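Local coordinates for protein beta-L-arabinobiosidase (Bacteroides thetaiotaomicron, PDB 5MQR) that probably hydrolyses glycosidic bonds during plant pectin breakdown by a gut bacterium, and may also have sialidase-like activity, at residues A[81-86]-A[190-195]; A[314-319]-A[403-408]. All blocks are in the same frame, centred on the assembly; numbering follows the deposited sequence.

Contact 1 (A[81-86]-A[190-195])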
loop_
_atom_site.group_PDB
_atom_site.type_symbol
_atom_site.label_atom_id
_atom_site.label_comp_id
_atom_site.label_asym_id
_atom_site.label_seq_id
_atom_site.Cartn_x
_atom_site.Cartn_y
_atom_site.Cartn_z
ATOM N N ALA A 81 22.798 7.591 -17.174
ATOM C CA ALA A 81 22.291 8.956 -17.042
ATOM C C ALA A 81 20.994 9.114 -17.856
ATOM O O ALA A 81 20.649 8.235 -18.646
ATOM C CB ALA A 81 23.335 9.961 -17.466
ATOM N N TYR A 82 20.265 10.200 -17.602
ATOM C CA TYR A 82 19.070 10.561 -18.361
ATOM C C TYR A 82 19.154 12.022 -18.765
ATOM O O TYR A 82 19.264 12.898 -17.917
ATOM C CB TYR A 82 17.818 10.305 -17.518
ATOM C CG TYR A 82 16.503 10.490 -18.241
ATOM C CD1 TYR A 82 15.930 9.450 -18.954
ATOM C CD2 TYR A 82 15.812 11.714 -18.188
ATOM C CE1 TYR A 82 14.709 9.610 -19.611
ATOM C CE2 TYR A 82 14.596 11.901 -18.849
ATOM C CZ TYR A 82 14.048 10.851 -19.568
ATOM O OH TYR A 82 12.845 11.012 -20.215
ATOM N N TRP A 83 19.092 12.292 -20.056
ATOM C CA TRP A 83 19.382 13.616 -20.562
ATOM C C TRP A 83 18.614 13.856 -21.833
ATOM O O TRP A 83 18.621 13.014 -22.714
ATOM C CB TRP A 83 20.871 13.683 -20.871
ATOM C CG TRP A 83 21.362 14.994 -21.308
ATOM C CD1 TRP A 83 21.500 16.106 -20.540
ATOM C CD2 TRP A 83 21.809 15.349 -22.622
ATOM N NE1 TRP A 83 22.010 17.139 -21.294
ATOM C CE2 TRP A 83 22.217 16.695 -22.574
ATOM C CE3 TRP A 83 21.915 14.656 -23.829
ATOM C CZ2 TRP A 83 22.711 17.375 -23.699
ATOM C CZ3 TRP A 83 22.419 15.319 -24.949
ATOM C CH2 TRP A 83 22.808 16.669 -24.878
ATOM N N ASN A 84 18.001 15.021 -21.949
ATOM C CA ASN A 84 17.200 15.379 -23.116
ATOM C C ASN A 84 16.171 14.340 -23.537
ATOM O O ASN A 84 16.084 13.979 -24.720
ATOM C CB ASN A 84 18.110 15.739 -24.291
ATOM C CG ASN A 84 18.146 17.208 -24.509
ATOM O OD1 ASN A 84 17.437 17.734 -25.377
ATOM N ND2 ASN A 84 18.884 17.907 -23.646
ATOM N N GLY A 85 15.432 13.840 -22.547
ATOM C CA GLY A 85 14.420 12.827 -22.759
ATOM C C GLY A 85 14.944 11.439 -23.086
ATOM O O GLY A 85 14.169 10.602 -23.515
ATOM N N GLN A 86 16.229 11.159 -22.876
ATOM C CA GLN A 86 16.799 9.847 -23.242
ATOM C C GLN A 86 17.712 9.282 -22.172
ATOM O O GLN A 86 18.455 10.037 -21.549
ATOM C CB GLN A 86 17.601 9.928 -24.555
ATOM C CG GLN A 86 16.712 10.116 -25.771
ATOM C CD GLN A 86 17.454 10.285 -27.083
ATOM O OE1 GLN A 86 17.018 11.049 -27.926
ATOM N NE2 GLN A 86 18.562 9.574 -27.266
ATOM N N ARG A 190 34.504 13.380 -23.187
ATOM C CA ARG A 190 33.996 13.999 -24.409
ATOM C C ARG A 190 32.536 14.390 -24.249
ATOM O O ARG A 190 31.813 13.788 -23.464
ATOM C CB ARG A 190 34.183 13.072 -25.611
ATOM C CG ARG A 190 33.181 11.939 -25.731
ATOM C CD ARG A 190 33.673 10.877 -26.713
ATOM N NE ARG A 190 34.035 11.460 -28.002
ATOM C CZ ARG A 190 34.443 10.772 -29.059
ATOM N NH1 ARG A 190 34.555 9.448 -29.027
ATOM N NH2 ARG A 190 34.735 11.421 -30.164
ATOM N N GLU A 191 32.118 15.407 -24.991
ATOM C CA GLU A 191 30.759 15.874 -24.918
ATOM C C GLU A 191 29.872 14.975 -25.758
ATOM O O GLU A 191 30.268 14.551 -26.841
ATOM C CB GLU A 191 30.652 17.307 -25.418
ATOM C CG GLU A 191 29.226 17.846 -25.270
ATOM C CD GLU A 191 29.136 19.353 -25.314
ATOM O OE1 GLU A 191 30.178 20.021 -25.515
ATOM O OE2 GLU A 191 28.015 19.870 -25.149
ATOM N N ILE A 192 28.691 14.675 -25.240
ATOM C CA ILE A 192 27.618 14.110 -26.035
ATOM C C ILE A 192 26.623 15.231 -26.414
ATOM O O ILE A 192 26.108 15.946 -25.556
ATOM C CB ILE A 192 26.917 12.966 -25.293
ATOM C CG1 ILE A 192 27.894 11.797 -25.074
ATOM C CG2 ILE A 192 25.687 12.498 -26.079
ATOM C CD1 ILE A 192 27.496 10.895 -23.922
ATOM N N LYS A 193 26.365 15.374 -27.708
ATOM C CA LYS A 193 25.520 16.467 -28.224
ATOM C C LYS A 193 24.074 16.040 -28.448
ATOM O O LYS A 193 23.776 14.847 -28.511
ATOM C CB LYS A 193 26.164 17.073 -29.472
ATOM C CG LYS A 193 27.266 18.068 -29.106
ATOM C CD LYS A 193 28.481 17.994 -30.019
ATOM C CE LYS A 193 29.062 19.391 -30.258
ATOM N NZ LYS A 193 30.227 19.372 -31.190
ATOM N N LYS A 194 23.176 17.023 -28.517
ATOM C CA LYS A 194 21.727 16.741 -28.677
ATOM C C LYS A 194 21.446 15.861 -29.890
ATOM O O LYS A 194 20.601 14.952 -29.831
ATOM C CB LYS A 194 20.889 18.029 -28.771
ATOM C CG LYS A 194 20.141 18.352 -27.480
ATOM C CD LYS A 194 19.596 19.783 -27.462
ATOM C CE LYS A 194 19.782 20.477 -26.108
ATOM N NZ LYS A 194 19.780 21.970 -26.303
ATOM N N ASP A 195 22.197 16.120 -30.963
ATOM C CA ASP A 195 22.026 15.418 -32.227
ATOM C C ASP A 195 22.612 13.999 -32.268
ATOM O O ASP A 195 22.642 13.388 -33.334
ATOM C CB ASP A 195 22.577 16.280 -33.388
ATOM C CG ASP A 195 24.096 16.512 -33.313
ATOM O OD1 ASP A 195 24.824 15.711 -32.700
ATOM O OD2 ASP A 195 24.564 17.522 -33.872
#
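Trp83, the last residue of strand 74-83, reaches the 190-195 segment with the far end of its six-membered ring. Its CG lies anti to the backbone N (chi1 -176°), which carries the indole out from the strand end toward the other segment. There CH2 of Trp83 meets Ile192 O obliquely at 3.4 Å, while the Lys193-Lys194 peptide lies at the ring edge, near its plane, with Lys194 N 3.7 Å from CH2. Beside this, Trp83 CZ3 makes a looser apolar contact with Ile192 CG2 at 4.5 Å. The indole NE1 is bonded to Gly161 O, which helps hold the rotation of the indole. Asn84 follows, and its ND2 stands 3.7 Å above the centre of the Trp83 ring. The same amide crosses the Lys194 side chain at about a right angle: Asn84 OD1 is 3.5 Å from CG of Lys194, and Asn84 ND2 is 3.7 Å from its CE, so the lysine methylenes pass across the amide. Asn84 and Gly85 both have positive phi, the corners of a type I' turn. It is closed at Gln86 by paired bonds, Trp83 N to Gln86 O at 2.8 Å and Gln86 N to Trp83 O at 3.0 Å. A tight two-residue hairpin thus packs against Ile192 and the loop residues Lys193 and Lys194 of the next sheet, consistent with neighbouring blades of the N-terminal beta propeller.

Contact 2 (A[314-319]-A[403-408]); sequences QRLSDG and IPVPVQ
A type I beta turn, Leu316 to Gly319, links strands 311-315 and 321-325 of a four-stranded antiparallel sheet in the BNR-like region, and here it meets the cis-proline loop that follows strand 397-403. The turn is closed by Gly319 N bonding to Leu316 O at 3.2 Å. Val405 CG1, anti to the backbone N (chi1 175°), rests against the turn and touches three residues in a row: Leu316 CB at 4.1 Å, Ser317 OG at 3.8 Å and Asp318 CG at 3.7 Å. Ser317 OG is also bonded to Gly385 O. The Asp318 side chain crosses that of Val405 at about a right angle and splits its work: OD1 bonds Thr320 OG1, while OD2 lies 3.4 Å from Pro406 CB. Asp318 OD2 also accepts from a water at 2.6 Å, and this water in turn accepts from Val407 N at 3.1 Å, so the two segments share a water bridge and no direct hydrogen bond. With an alanine at Asp318, the water is likely to lose this acceptor, and with it the bridge from Val407 N, and Thr320 OG1 its carboxylate partner. Deeper in, where Leu316 and Val407 cross at about a right angle, Leu316 CD1 meets Val407 CG2 at 4.1 Å.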
loop_
_atom_site.group_PDB
_atom_site.type_symbol
_atom_site.label_atom_id
_atom_site.label_comp_id
_atom_site.label_asym_id
_atom_site.label_seq_id
_atom_site.Cartn_x
_atom_site.Cartn_y
_atom_site.Cartn_z
ATOM N N GLN A 314 19.926 5.406 -3.786
ATOM C CA GLN A 314 19.449 6.693 -4.259
ATOM C C GLN A 314 18.147 7.105 -3.607
ATOM O O GLN A 314 17.404 6.269 -3.096
ATOM C CB GLN A 314 19.254 6.684 -5.781
ATOM C CG GLN A 314 18.100 5.834 -6.316
ATOM C CD GLN A 314 17.947 5.996 -7.831
ATOM O OE1 GLN A 314 18.639 5.346 -8.631
ATOM N NE2 GLN A 314 17.057 6.897 -8.227
ATOM N N ARG A 315 17.894 8.411 -3.671
ATOM C CA ARG A 315 16.580 8.972 -3.487
ATOM C C ARG A 315 15.661 8.683 -4.705
ATOM O O ARG A 315 16.097 8.728 -5.841
ATOM C CB ARG A 315 16.679 10.489 -3.232
ATOM C CG ARG A 315 15.422 10.998 -2.547
ATOM C CD ARG A 315 15.415 12.470 -2.167
ATOM N NE ARG A 315 14.471 12.615 -1.054
ATOM C CZ ARG A 315 14.282 13.710 -0.318
ATOM N NH1 ARG A 315 14.963 14.831 -0.563
ATOM N NH2 ARG A 315 13.400 13.672 0.680
ATOM N N LEU A 316 14.401 8.376 -4.443
ATOM C CA LEU A 316 13.415 8.092 -5.480
ATOM C C LEU A 316 12.553 9.330 -5.739
ATOM O O LEU A 316 12.650 10.330 -5.005
ATOM C CB LEU A 316 12.543 6.899 -5.068
ATOM C CG LEU A 316 13.333 5.639 -4.690
ATOM C CD1 LEU A 316 12.433 4.581 -4.075
ATOM C CD2 LEU A 316 14.047 5.074 -5.896
ATOM N N SER A 317 11.727 9.267 -6.790
ATOM C CA SER A 317 10.908 10.417 -7.193
ATOM C C SER A 317 9.786 10.713 -6.186
ATOM O O SER A 317 9.251 11.803 -6.193
ATOM C CB SER A 317 10.309 10.232 -8.598
ATOM O OG SER A 317 9.267 9.279 -8.621
ATOM N N ASP A 318 9.424 9.741 -5.350
ATOM C CA ASP A 318 8.428 9.961 -4.285
ATOM C C ASP A 318 9.032 10.475 -2.972
ATOM O O ASP A 318 8.339 10.543 -1.988
ATOM C CB ASP A 318 7.598 8.681 -4.038
ATOM C CG ASP A 318 8.416 7.528 -3.433
ATOM O OD1 ASP A 318 9.638 7.699 -3.187
ATOM O OD2 ASP A 318 7.825 6.441 -3.189
ATOM N N GLY A 319 10.317 10.810 -2.943
ATOM C CA GLY A 319 10.955 11.331 -1.731
ATOM C C GLY A 319 11.534 10.264 -0.798
ATOM O O GLY A 319 12.243 10.603 0.150
ATOM N N ILE A 403 12.018 -0.371 -12.037
ATOM C CA ILE A 403 11.283 -0.668 -10.808
ATOM C C ILE A 403 10.260 0.457 -10.581
ATOM O O ILE A 403 10.656 1.610 -10.400
ATOM C CB ILE A 403 12.245 -0.794 -9.624
ATOM C CG1 ILE A 403 13.227 -1.943 -9.903
ATOM C CG2 ILE A 403 11.480 -1.005 -8.328
ATOM C CD1 ILE A 403 14.602 -1.725 -9.326
ATOM N N PRO A 404 8.947 0.130 -10.633
ATOM C CA PRO A 404 7.938 1.193 -10.445
ATOM C C PRO A 404 7.993 1.855 -9.072
ATOM O O PRO A 404 8.264 1.186 -8.090
ATOM C CB PRO A 404 6.599 0.475 -10.659
ATOM C CG PRO A 404 6.963 -0.652 -11.582
ATOM C CD PRO A 404 8.319 -1.117 -11.104
ATOM N N VAL A 405 7.788 3.169 -9.069
ATOM C CA VAL A 405 7.812 4.019 -7.887
ATOM C C VAL A 405 6.465 4.755 -7.849
ATOM O O VAL A 405 5.975 5.214 -8.897
ATOM C CB VAL A 405 8.985 5.006 -7.960
ATOM C CG1 VAL A 405 8.986 5.992 -6.803
ATOM C CG2 VAL A 405 10.296 4.226 -7.990
ATOM N N PRO A 406 5.821 4.833 -6.678
ATOM C CA PRO A 406 6.283 4.227 -5.408
ATOM C C PRO A 406 6.415 2.707 -5.452
ATOM O O PRO A 406 5.630 2.037 -6.115
ATOM C CB PRO A 406 5.195 4.644 -4.380
ATOM C CG PRO A 406 4.122 5.365 -5.135
ATOM C CD PRO A 406 4.536 5.564 -6.563
ATOM N N VAL A 407 7.413 2.182 -4.743
ATOM C CA VAL A 407 7.723 0.756 -4.815
ATOM C C VAL A 407 6.692 -0.025 -4.009
ATOM O O VAL A 407 6.572 0.194 -2.841
ATOM C CB VAL A 407 9.145 0.470 -4.310
ATOM C CG1 VAL A 407 9.478 -1.029 -4.470
ATOM C CG2 VAL A 407 10.172 1.353 -5.046
ATOM N N GLN A 408 5.935 -0.898 -4.652
ATOM C CA GLN A 408 4.877 -1.687 -4.013
ATOM C C GLN A 408 5.400 -3.106 -3.792
ATOM O O GLN A 408 5.914 -3.689 -4.714
ATOM C CB GLN A 408 3.653 -1.801 -4.935
ATOM C CG GLN A 408 2.455 -0.914 -4.691
ATOM C CD GLN A 408 1.362 -1.212 -5.712
ATOM O OE1 GLN A 408 1.470 -0.821 -6.886
ATOM N NE2 GLN A 408 0.344 -1.969 -5.299
HETATM O O HOH W 1 8.841 4.061 -2.682
#

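In the fold
Both contacts are partly buried, each with two buried residues, but contact 1 has three exposed residues of five touching and contact 2 one of six, so contact 1 lies nearer the surface. The centre of contact 1 is about 36 Å from the centre of the chain, that of contact 2 about 13 Å; they share no strand. Contact 1 joins two consecutive four-stranded sheets through an indole and the stem of a lysine. Contact 2 joins one such sheet to the loop leaving strand 397-403, which pairs with strand 52-57, consistent with early and late chain meeting in the propeller. Neither has a direct hydrogen bond across it, but contact 2 adds a bridging water to its aliphatic packing.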